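Local coordinates for Rubredoxin\:oxygen oxidoreductase (PDB 1E5D), which catalyses the four-electron reduction of dioxygen to two molecules of water, using a diiron centre and flavin mononucleotide, at residues Asp179-Val183 with His184-Arg188; Glu210-Gly214 with Ala215-Pro219; Ala90-Ala94 with Cys95-Lys99; Gly62-Val66 with Ile67-Lys71. All coordinates share one frame; numbering follows the deposited sequence.

Contact 1: residues Asp179-Val183 with His184-Arg188; sequences DQIPV and HTLER
Pro182 O receives the amide of Leu186 in a nearly straight bond: N to O is 2.9 Å, the angle at the hydrogen is 173°, and the donor lies in the carbonyl plane. One residue on, Val183 O takes the N-H of Glu187, though their separation refines so short that its exact length is doubtful. Arg188 N continues the ladder onto His184 O at 3.0 Å, so the first turn is already closed by main-chain bonds.

The charged side chains and Gln180 find their partners outside these two segments. Glu187 OE2 bonds to Tyr246 OH and makes a salt bridge with Arg191. Arg188 splits its guanidinium between Glu192 (through NE) and Glu300 (through NH1), the latter on helix 294-302 of the flavodoxin part of the chain. Asp179 OD2 pairs with Arg231, and Gln180 OE1 accepts from Phe177 N.

Around this framework the apolar groups close up. The Ile181 side chain crosses that of Leu186 at about a right angle, and its CD1 meets Leu186 CB at 3.3 Å. The imidazole of His184 folds back toward the preceding loop because CG stands between the backbone N and the carbonyl carbon (chi1 56°); Pro182 CB then sits over one ring face, 3.3 Å from CE1. Thr185 lies beside the proline, its CB 3.5 Å from Pro182 O.

Pro182 is the N-cap residue of helix 183-198, a helix start in the metallo-beta-lactamase domain, with the Leu186 side chain about 10 Å from that of the iron ligand His226.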
loop_
_atom_site.group_PDB
_atom_site.type_symbol
_atom_site.label_atom_id
_atom_site.label_comp_id
_atom_site.label_asym_id
_atom_site.label_seq_id
_atom_site.Cartn_x
_atom_site.Cartn_y
_atom_site.Cartn_z
ATOM N N ASP A 179 32.091 -2.195 17.032
ATOM C CA ASP A 179 33.346 -2.743 16.534
ATOM C C ASP A 179 33.285 -4.250 16.342
ATOM O O ASP A 179 34.253 -4.853 15.892
ATOM C CB ASP A 179 34.493 -2.431 17.503
ATOM C CG ASP A 179 34.251 -3.001 18.886
ATOM O OD1 ASP A 179 34.616 -4.169 19.147
ATOM O OD2 ASP A 179 33.691 -2.274 19.727
ATOM N N GLN A 180 32.171 -4.877 16.706
ATOM C CA GLN A 180 32.090 -6.328 16.585
ATOM C C GLN A 180 31.295 -6.738 15.354
ATOM O O GLN A 180 31.143 -7.931 15.101
ATOM C CB GLN A 180 31.437 -6.946 17.816
ATOM C CG GLN A 180 32.076 -6.561 19.134
ATOM C CD GLN A 180 31.231 -7.055 20.296
ATOM O OE1 GLN A 180 30.063 -6.682 20.421
ATOM N NE2 GLN A 180 31.830 -7.889 21.133
ATOM N N ILE A 181 30.794 -5.741 14.637
ATOM C CA ILE A 181 30.062 -6.019 13.405
ATOM C C ILE A 181 30.725 -5.266 12.250
ATOM O O ILE A 181 31.242 -4.167 12.420
ATOM C CB ILE A 181 28.573 -5.653 13.448
ATOM C CG1 ILE A 181 28.254 -4.193 13.119
ATOM C CG2 ILE A 181 27.925 -5.999 14.783
ATOM C CD1 ILE A 181 26.847 -4.045 12.578
ATOM N N PRO A 182 30.672 -5.902 11.092
ATOM C CA PRO A 182 31.248 -5.341 9.877
ATOM C C PRO A 182 30.628 -3.982 9.569
ATOM O O PRO A 182 29.418 -3.795 9.711
ATOM C CB PRO A 182 30.844 -6.342 8.796
ATOM C CG PRO A 182 30.490 -7.599 9.501
ATOM C CD PRO A 182 30.025 -7.207 10.871
ATOM N N VAL A 183 31.475 -3.050 9.148
ATOM C CA VAL A 183 31.014 -1.701 8.874
ATOM C C VAL A 183 29.870 -1.669 7.869
ATOM O O VAL A 183 28.886 -0.964 8.087
ATOM C CB VAL A 183 32.144 -0.815 8.309
ATOM C CG1 VAL A 183 32.216 0.471 9.110
ATOM C CG2 VAL A 183 33.452 -1.581 8.319
ATOM N N HIS A 184 30.032 -2.416 6.779
ATOM C CA HIS A 184 29.002 -2.356 5.739
ATOM C C HIS A 184 27.654 -2.751 6.321
ATOM O O HIS A 184 26.608 -2.177 6.022
ATOM C CB HIS A 184 29.372 -3.236 4.546
ATOM C CG HIS A 184 29.636 -4.660 4.913
ATOM N ND1 HIS A 184 30.900 -5.121 5.221
ATOM C CD2 HIS A 184 28.805 -5.723 5.025
ATOM C CE1 HIS A 184 30.823 -6.412 5.501
ATOM N NE2 HIS A 184 29.564 -6.806 5.392
ATOM N N THR A 185 27.685 -3.763 7.193
ATOM C CA THR A 185 26.417 -4.127 7.827
ATOM C C THR A 185 25.927 -2.976 8.700
ATOM O O THR A 185 24.792 -2.514 8.615
ATOM C CB THR A 185 26.543 -5.403 8.673
ATOM O OG1 THR A 185 26.997 -6.483 7.846
ATOM C CG2 THR A 185 25.182 -5.810 9.220
ATOM N N LEU A 186 26.841 -2.520 9.547
ATOM C CA LEU A 186 26.516 -1.454 10.482
ATOM C C LEU A 186 26.029 -0.211 9.754
ATOM O O LEU A 186 25.066 0.424 10.185
ATOM C CB LEU A 186 27.733 -1.117 11.348
ATOM C CG LEU A 186 27.585 0.109 12.248
ATOM C CD1 LEU A 186 26.355 -0.053 13.132
ATOM C CD2 LEU A 186 28.845 0.332 13.061
ATOM N N GLU A 187 26.714 0.130 8.664
ATOM C CA GLU A 187 26.396 1.365 7.956
ATOM C C GLU A 187 25.039 1.281 7.262
ATOM O O GLU A 187 24.245 2.222 7.332
ATOM C CB GLU A 187 27.479 1.709 6.934
ATOM C CG GLU A 187 27.511 3.187 6.553
ATOM C CD GLU A 187 26.579 3.499 5.394
ATOM O OE1 GLU A 187 26.479 2.608 4.520
ATOM O OE2 GLU A 187 25.948 4.575 5.388
ATOM N N ARG A 188 24.804 0.178 6.566
ATOM C CA ARG A 188 23.545 0.025 5.836
ATOM C C ARG A 188 22.374 0.164 6.793
ATOM O O ARG A 188 21.368 0.810 6.513
ATOM C CB ARG A 188 23.532 -1.318 5.116
ATOM C CG ARG A 188 22.230 -1.658 4.417
ATOM C CD ARG A 188 21.752 -0.560 3.482
ATOM N NE ARG A 188 20.325 -0.657 3.200
ATOM C CZ ARG A 188 19.746 -0.687 2.011
ATOM N NH1 ARG A 188 20.474 -0.625 0.905
ATOM N NH2 ARG A 188 18.425 -0.778 1.919
#

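Contact 2: residues Glu210-Gly214 with Ala215-Pro219; sequences ETLVG and AGVAP
Ala215, Leu212 and Val217 carry this turn, in which the chain leaves helix 202-214. Ala215 still behaves as a helical donor: its N bonds Thr211 O at 2.8 Å, almost straight at 170°, while its methyl group settles 3.6 Å from Thr211 O and close to Leu212 O as well.

Beyond it the chain swings back, and Val217 N reaches Leu212 O at 2.9 Å. The donor is tilted 28° from the carbonyl plane, and the bond spans five residues instead of the four of an alpha-helix, closing a wider, pi-type (i+5 to i) turn at the C-terminal end of the helix.

This exit leads from the helix into strand 221-224 of the mixed sheet in the metallo-beta-lactamase fold, and its apolar side faces that sheet. Tyr140 of strand 136-141 touches Leu212, Ala215 and Val217 alike; Val152 and Trp154 of the adjacent strand 151-155 meet Leu212 and Val217 respectively.

The Leu212 and Val217 side chains run alongside each other in the same direction. Their CB atoms are 3.9 Å apart, and Leu212 CD1 stands at the same distance from Val217 CG2. With CG1 anti to its backbone N (chi1 -176°), Val217 directs CG2 to the Leu212 carbonyl, where CG2 comes within 3.2 Å of Leu212 O.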
loop_
_atom_site.group_PDB
_atom_site.type_symbol
_atom_site.label_atom_id
_atom_site.label_comp_id
_atom_site.label_asym_id
_atom_site.label_seq_id
_atom_site.Cartn_x
_atom_site.Cartn_y
_atom_site.Cartn_z
ATOM N N GLU A 210 25.643 20.289 15.363
ATOM C CA GLU A 210 26.430 21.504 15.527
ATOM C C GLU A 210 26.542 21.869 16.997
ATOM O O GLU A 210 27.624 22.125 17.516
ATOM C CB GLU A 210 25.776 22.652 14.771
ATOM C CG GLU A 210 26.714 23.742 14.287
ATOM C CD GLU A 210 25.929 24.867 13.628
ATOM O OE1 GLU A 210 25.195 25.565 14.357
ATOM O OE2 GLU A 210 26.041 25.036 12.396
ATOM N N THR A 211 25.396 21.897 17.685
ATOM C CA THR A 211 25.461 22.341 19.077
ATOM C C THR A 211 26.135 21.322 19.973
ATOM O O THR A 211 26.804 21.687 20.948
ATOM C CB THR A 211 24.059 22.696 19.609
ATOM O OG1 THR A 211 23.531 21.627 20.389
ATOM C CG2 THR A 211 23.122 22.913 18.433
ATOM N N LEU A 212 26.009 20.024 19.698
ATOM C CA LEU A 212 26.664 19.105 20.637
ATOM C C LEU A 212 28.177 19.254 20.517
ATOM O O LEU A 212 28.920 19.219 21.493
ATOM C CB LEU A 212 26.221 17.666 20.417
ATOM C CG LEU A 212 24.817 17.199 20.764
ATOM C CD1 LEU A 212 24.784 16.392 22.063
ATOM C CD2 LEU A 212 23.827 18.350 20.885
ATOM N N VAL A 213 28.631 19.426 19.281
ATOM C CA VAL A 213 30.044 19.664 19.013
ATOM C C VAL A 213 30.433 21.048 19.524
ATOM O O VAL A 213 31.541 21.216 20.023
ATOM C CB VAL A 213 30.351 19.533 17.514
ATOM C CG1 VAL A 213 31.764 19.970 17.183
ATOM C CG2 VAL A 213 30.135 18.086 17.083
ATOM N N GLY A 214 29.513 21.992 19.376
ATOM C CA GLY A 214 29.702 23.346 19.894
ATOM C C GLY A 214 30.032 23.235 21.374
ATOM O O GLY A 214 31.059 23.703 21.854
ATOM N N ALA A 215 29.148 22.555 22.104
ATOM C CA ALA A 215 29.523 22.144 23.458
ATOM C C ALA A 215 30.631 21.119 23.333
ATOM O O ALA A 215 31.149 20.828 22.246
ATOM C CB ALA A 215 28.323 21.622 24.216
ATOM N N GLY A 216 31.120 20.471 24.391
ATOM C CA GLY A 216 32.269 19.620 24.022
ATOM C C GLY A 216 31.902 18.163 23.908
ATOM O O GLY A 216 32.509 17.293 24.542
ATOM N N VAL A 217 30.889 17.852 23.096
ATOM C CA VAL A 217 30.506 16.440 23.044
ATOM C C VAL A 217 31.314 15.684 21.998
ATOM O O VAL A 217 31.047 15.772 20.802
ATOM C CB VAL A 217 28.998 16.305 22.780
ATOM C CG1 VAL A 217 28.577 14.850 22.814
ATOM C CG2 VAL A 217 28.231 17.131 23.805
ATOM N N ALA A 218 32.292 14.939 22.495
ATOM C CA ALA A 218 33.154 14.065 21.711
ATOM C C ALA A 218 33.236 12.687 22.370
ATOM O O ALA A 218 34.154 12.377 23.121
ATOM C CB ALA A 218 34.544 14.643 21.540
ATOM N N PRO A 219 32.235 11.874 22.062
ATOM C CA PRO A 219 32.011 10.613 22.761
ATOM C C PRO A 219 33.051 9.535 22.463
ATOM O O PRO A 219 33.643 9.494 21.389
ATOM C CB PRO A 219 30.646 10.155 22.227
ATOM C CG PRO A 219 30.049 11.362 21.578
ATOM C CD PRO A 219 31.225 12.113 21.007
#

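Contact 3: residues Ala90-Ala94 with Cys95-Lys99; sequences ALIEA and CQPEK
The carbonyl group of Ile92 is the flat group at the centre of this helix end, since neither segment holds an aromatic ring. Gln96 N stands above its plane, 45° out of it and so off the lone pairs, yet bonds Ile92 O at 2.9 Å. Pro97 CD also comes to this oxygen, at 3.4 Å, bringing the pyrrolidine ring against the last helical turn. The other planar group is the side-chain amide of Gln96; its chain bends at CG, which lies 3.8 Å from Glu93 O, and leaves NE2 at 3.7 Å from Ala94 O.

A more regular bond runs from Cys95 N to Leu91 O, 2.7 Å long. Together the two bonds finish helix 88-95, after which Gln96 takes a left-handed backbone conformation with positive phi (50°). Pro97 has no N-H to give, so the six-to-one bond of a Schellman motif cannot form here. The turn leads into strand 99-103 and completes the beta-alpha-beta crossover from strand 74-77; Lys99 is joined by backbone bonds to Leu75 of that strand and to Asp73 just before it.

On the inner side, Cys95 SG is anti to its own carbonyl carbon (chi1 -67°) and packs on Leu91 CD2 at 3.8 Å. Leu91 continues this layer onto Leu59 and Leu60 of helix 56-64. Ile92 looks to another flank, toward Trp119, while its CG1 keeps a looser 4.4 Å contact with Pro97 CG; the proline in turn rests on Leu75.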
loop_
_atom_site.group_PDB
_atom_site.type_symbol
_atom_site.label_atom_id
_atom_site.label_comp_id
_atom_site.label_asym_id
_atom_site.label_seq_id
_atom_site.Cartn_x
_atom_site.Cartn_y
_atom_site.Cartn_z
ATOM N N ALA A 90 5.611 0.001 34.889
ATOM C CA ALA A 90 6.128 -1.130 35.663
ATOM C C ALA A 90 7.360 -0.735 36.466
ATOM O O ALA A 90 7.588 -1.227 37.570
ATOM C CB ALA A 90 6.471 -2.311 34.762
ATOM N N LEU A 91 8.186 0.151 35.906
ATOM C CA LEU A 91 9.427 0.489 36.593
ATOM C C LEU A 91 9.165 1.378 37.803
ATOM O O LEU A 91 9.794 1.237 38.850
ATOM C CB LEU A 91 10.386 1.183 35.640
ATOM C CG LEU A 91 11.345 0.331 34.817
ATOM C CD1 LEU A 91 12.162 1.266 33.933
ATOM C CD2 LEU A 91 12.251 -0.528 35.677
ATOM N N ILE A 92 8.231 2.313 37.651
ATOM C CA ILE A 92 7.860 3.149 38.779
ATOM C C ILE A 92 7.432 2.261 39.945
ATOM O O ILE A 92 7.730 2.525 41.102
ATOM C CB ILE A 92 6.706 4.090 38.429
ATOM C CG1 ILE A 92 7.158 5.283 37.589
ATOM C CG2 ILE A 92 5.981 4.544 39.689
ATOM C CD1 ILE A 92 6.176 5.598 36.490
ATOM N N GLU A 93 6.738 1.201 39.555
ATOM C CA GLU A 93 6.251 0.195 40.484
ATOM C C GLU A 93 7.389 -0.567 41.152
ATOM O O GLU A 93 7.444 -0.665 42.383
ATOM C CB GLU A 93 5.318 -0.766 39.746
ATOM C CG GLU A 93 5.303 -2.181 40.293
ATOM C CD GLU A 93 3.912 -2.614 40.720
ATOM O OE1 GLU A 93 2.960 -2.404 39.939
ATOM O OE2 GLU A 93 3.790 -3.159 41.839
ATOM N N ALA A 94 8.305 -1.122 40.364
ATOM C CA ALA A 94 9.359 -1.964 40.916
ATOM C C ALA A 94 10.468 -1.167 41.585
ATOM O O ALA A 94 11.117 -1.658 42.509
ATOM C CB ALA A 94 9.957 -2.840 39.816
ATOM N N CYS A 95 10.700 0.054 41.119
ATOM C CA CYS A 95 11.851 0.811 41.594
ATOM C C CYS A 95 11.473 1.837 42.655
ATOM O O CYS A 95 12.304 2.172 43.504
ATOM C CB CYS A 95 12.532 1.477 40.389
ATOM S SG CYS A 95 13.297 0.263 39.272
ATOM N N GLN A 96 10.231 2.306 42.598
ATOM C CA GLN A 96 9.766 3.368 43.485
ATOM C C GLN A 96 10.777 4.507 43.425
ATOM O O GLN A 96 11.411 4.887 44.406
ATOM C CB GLN A 96 9.580 2.870 44.910
ATOM C CG GLN A 96 8.851 1.552 45.079
ATOM C CD GLN A 96 9.414 0.665 46.174
ATOM O OE1 GLN A 96 9.056 0.784 47.350
ATOM N NE2 GLN A 96 10.306 -0.249 45.799
ATOM N N PRO A 97 10.973 5.050 42.232
ATOM C CA PRO A 97 12.078 5.996 42.053
ATOM C C PRO A 97 11.809 7.303 42.775
ATOM O O PRO A 97 10.673 7.744 42.932
ATOM C CB PRO A 97 12.092 6.229 40.542
ATOM C CG PRO A 97 10.680 5.973 40.125
ATOM C CD PRO A 97 10.195 4.844 41.001
ATOM N N GLU A 98 12.882 7.948 43.211
ATOM C CA GLU A 98 12.727 9.252 43.856
ATOM C C GLU A 98 12.380 10.294 42.805
ATOM O O GLU A 98 11.590 11.211 42.995
ATOM C CB GLU A 98 14.009 9.585 44.601
ATOM C CG GLU A 98 14.323 11.064 44.727
ATOM C CD GLU A 98 15.526 11.283 45.627
ATOM O OE1 GLU A 98 16.266 10.305 45.871
ATOM O OE2 GLU A 98 15.717 12.428 46.078
ATOM N N LYS A 99 12.996 10.138 41.628
ATOM C CA LYS A 99 12.722 11.144 40.609
ATOM C C LYS A 99 12.741 10.571 39.202
ATOM O O LYS A 99 13.526 9.719 38.806
ATOM C CB LYS A 99 13.738 12.288 40.725
ATOM C CG LYS A 99 13.220 13.480 41.509
ATOM C CD LYS A 99 14.335 14.175 42.269
ATOM C CE LYS A 99 14.010 15.649 42.467
ATOM N NZ LYS A 99 12.581 15.935 42.149
#

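Contact 4: residues Gly62-Val66 with Ile67-Lys71; sequences GIASV and IDPKK
Ile63 O is gripped by two backbone donors, Val66 N at 2.9 Å and Ile67 N at 3.1 Å, the latter lying in the carbonyl plane. The shared acceptor tightens the chain as it leaves helix 56-64, the helix of a beta-alpha-beta crossover that links the neighbouring parallel strands 46-48 and 74-77. One residue earlier Gly62 O is held in the same twofold way, by the backbone N and the hydroxyl OG of Ser65, so the serine side chain ties itself back to its own turn.

Ile67 then turns its carbonyl back over the helix: Ala64 CA makes a CA-H...O contact with Ile67 O at 3.0 Å. The Ile67 side chain has CG1 anti to the backbone N (chi1 -159°), which leaves CG2 between that N and the carbonyl carbon and at 4.3 Å from Ile63 CG2. Leu39 of strand 33-40 touches both Val66 and Ile67, so this corner packs against the sheet.

The following turn is short. Lys71 N bonds Asp68 O at 2.8 Å, and Asp68 OD1 accepts from Lys70 N in an Asx turn, although the carboxylate position is less certain because OD1 is crowded in the model.

The Pro69 ring packs back against Ile63 and Ala64, set obliquely to the Ile63 side chain, and Pro69 also touches Cys95 of helix 88-95. Two carbons of the ring do the touching: CG meets Ile63 CG2 at 4.0 Å, and CD meets Ala64 CB at 4.1 Å.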
loop_
_atom_site.group_PDB
_atom_site.type_symbol
_atom_site.label_atom_id
_atom_site.label_comp_id
_atom_site.label_asym_id
_atom_site.label_seq_id
_atom_site.Cartn_x
_atom_site.Cartn_y
_atom_site.Cartn_z
ATOM N N GLY A 62 17.670 -8.062 33.884
ATOM C CA GLY A 62 19.000 -7.568 33.542
ATOM C C GLY A 62 19.481 -6.615 34.613
ATOM O O GLY A 62 20.558 -6.791 35.167
ATOM N N ILE A 63 18.646 -5.621 34.882
ATOM C CA ILE A 63 18.874 -4.690 35.966
ATOM C C ILE A 63 19.295 -5.417 37.245
ATOM O O ILE A 63 20.326 -5.122 37.844
ATOM C CB ILE A 63 17.601 -3.889 36.300
ATOM C CG1 ILE A 63 17.189 -2.876 35.240
ATOM C CG2 ILE A 63 17.758 -3.231 37.668
ATOM C CD1 ILE A 63 16.108 -1.908 35.680
ATOM N N ALA A 64 18.461 -6.376 37.641
ATOM C CA ALA A 64 18.655 -7.088 38.897
ATOM C C ALA A 64 19.985 -7.824 38.928
ATOM O O ALA A 64 20.491 -8.143 40.001
ATOM C CB ALA A 64 17.513 -8.066 39.139
ATOM N N SER A 65 20.547 -8.091 37.754
ATOM C CA SER A 65 21.812 -8.815 37.643
ATOM C C SER A 65 22.957 -7.983 38.212
ATOM O O SER A 65 24.020 -8.482 38.563
ATOM C CB SER A 65 22.120 -9.182 36.191
ATOM O OG SER A 65 22.710 -8.088 35.508
ATOM N N VAL A 66 22.683 -6.689 38.288
ATOM C CA VAL A 66 23.633 -5.703 38.769
ATOM C C VAL A 66 23.290 -5.241 40.180
ATOM O O VAL A 66 24.157 -5.025 41.019
ATOM C CB VAL A 66 23.642 -4.486 37.820
ATOM C CG1 VAL A 66 24.602 -3.421 38.321
ATOM C CG2 VAL A 66 23.998 -4.911 36.402
ATOM N N ILE A 67 21.994 -5.090 40.419
ATOM C CA ILE A 67 21.495 -4.444 41.617
ATOM C C ILE A 67 20.007 -4.679 41.802
ATOM O O ILE A 67 19.282 -4.918 40.836
ATOM C CB ILE A 67 21.755 -2.923 41.530
ATOM C CG1 ILE A 67 21.754 -2.232 42.891
ATOM C CG2 ILE A 67 20.769 -2.275 40.562
ATOM C CD1 ILE A 67 21.669 -0.727 42.852
ATOM N N ASP A 68 19.527 -4.614 43.038
ATOM C CA ASP A 68 18.094 -4.730 43.277
ATOM C C ASP A 68 17.386 -3.513 42.701
ATOM O O ASP A 68 17.744 -2.384 43.048
ATOM C CB ASP A 68 17.760 -4.844 44.767
ATOM C CG ASP A 68 16.378 -5.430 44.981
ATOM O OD1 ASP A 68 15.368 -4.783 44.645
ATOM O OD2 ASP A 68 16.300 -6.568 45.489
ATOM N N PRO A 69 16.407 -3.735 41.837
ATOM C CA PRO A 69 15.703 -2.620 41.192
ATOM C C PRO A 69 15.222 -1.549 42.165
ATOM O O PRO A 69 15.160 -0.378 41.781
ATOM C CB PRO A 69 14.513 -3.320 40.525
ATOM C CG PRO A 69 15.035 -4.685 40.227
ATOM C CD PRO A 69 15.902 -5.044 41.402
ATOM N N LYS A 70 14.879 -1.897 43.399
ATOM C CA LYS A 70 14.352 -0.915 44.351
ATOM C C LYS A 70 15.435 0.043 44.842
ATOM O O LYS A 70 15.133 1.004 45.553
ATOM C CB LYS A 70 13.681 -1.606 45.540
ATOM C CG LYS A 70 14.595 -1.907 46.708
ATOM C CD LYS A 70 14.740 -3.389 46.986
ATOM C CE LYS A 70 14.889 -3.714 48.460
ATOM N NZ LYS A 70 16.190 -3.281 49.037
ATOM N N LYS A 71 16.683 -0.209 44.462
ATOM C CA LYS A 71 17.801 0.659 44.797
ATOM C C LYS A 71 17.964 1.767 43.768
ATOM O O LYS A 71 18.653 2.758 44.015
ATOM C CB LYS A 71 19.099 -0.153 44.896
ATOM C CG LYS A 71 18.907 -1.466 45.641
ATOM C CD LYS A 71 20.135 -1.885 46.422
ATOM C CE LYS A 71 20.157 -1.276 47.815
ATOM N NZ LYS A 71 21.214 -1.916 48.650
#

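Along the chain the order is contact 4, contact 3, contact 1, contact 2, all within the metallo-beta-lactamase part. Contacts 4 and 3 end the helices of successive crossovers, 46-48 to 74-77 and 74-77 to 99-103, in the seven-stranded sheet. Their centres are about 12 Å apart and they touch, Cys95 SG lying 3.2 Å from Pro69 O. Contacts 1 and 2, with centres about 24 Å apart, begin helix 183-198 and end helix 202-214, which together join parallel strands 160-164 and 221-224 of the other sheet. More than 30 Å separates the centres of the two pairs, so the two pairs lie at helix ends beside different sheets of the domain that carries the diiron site.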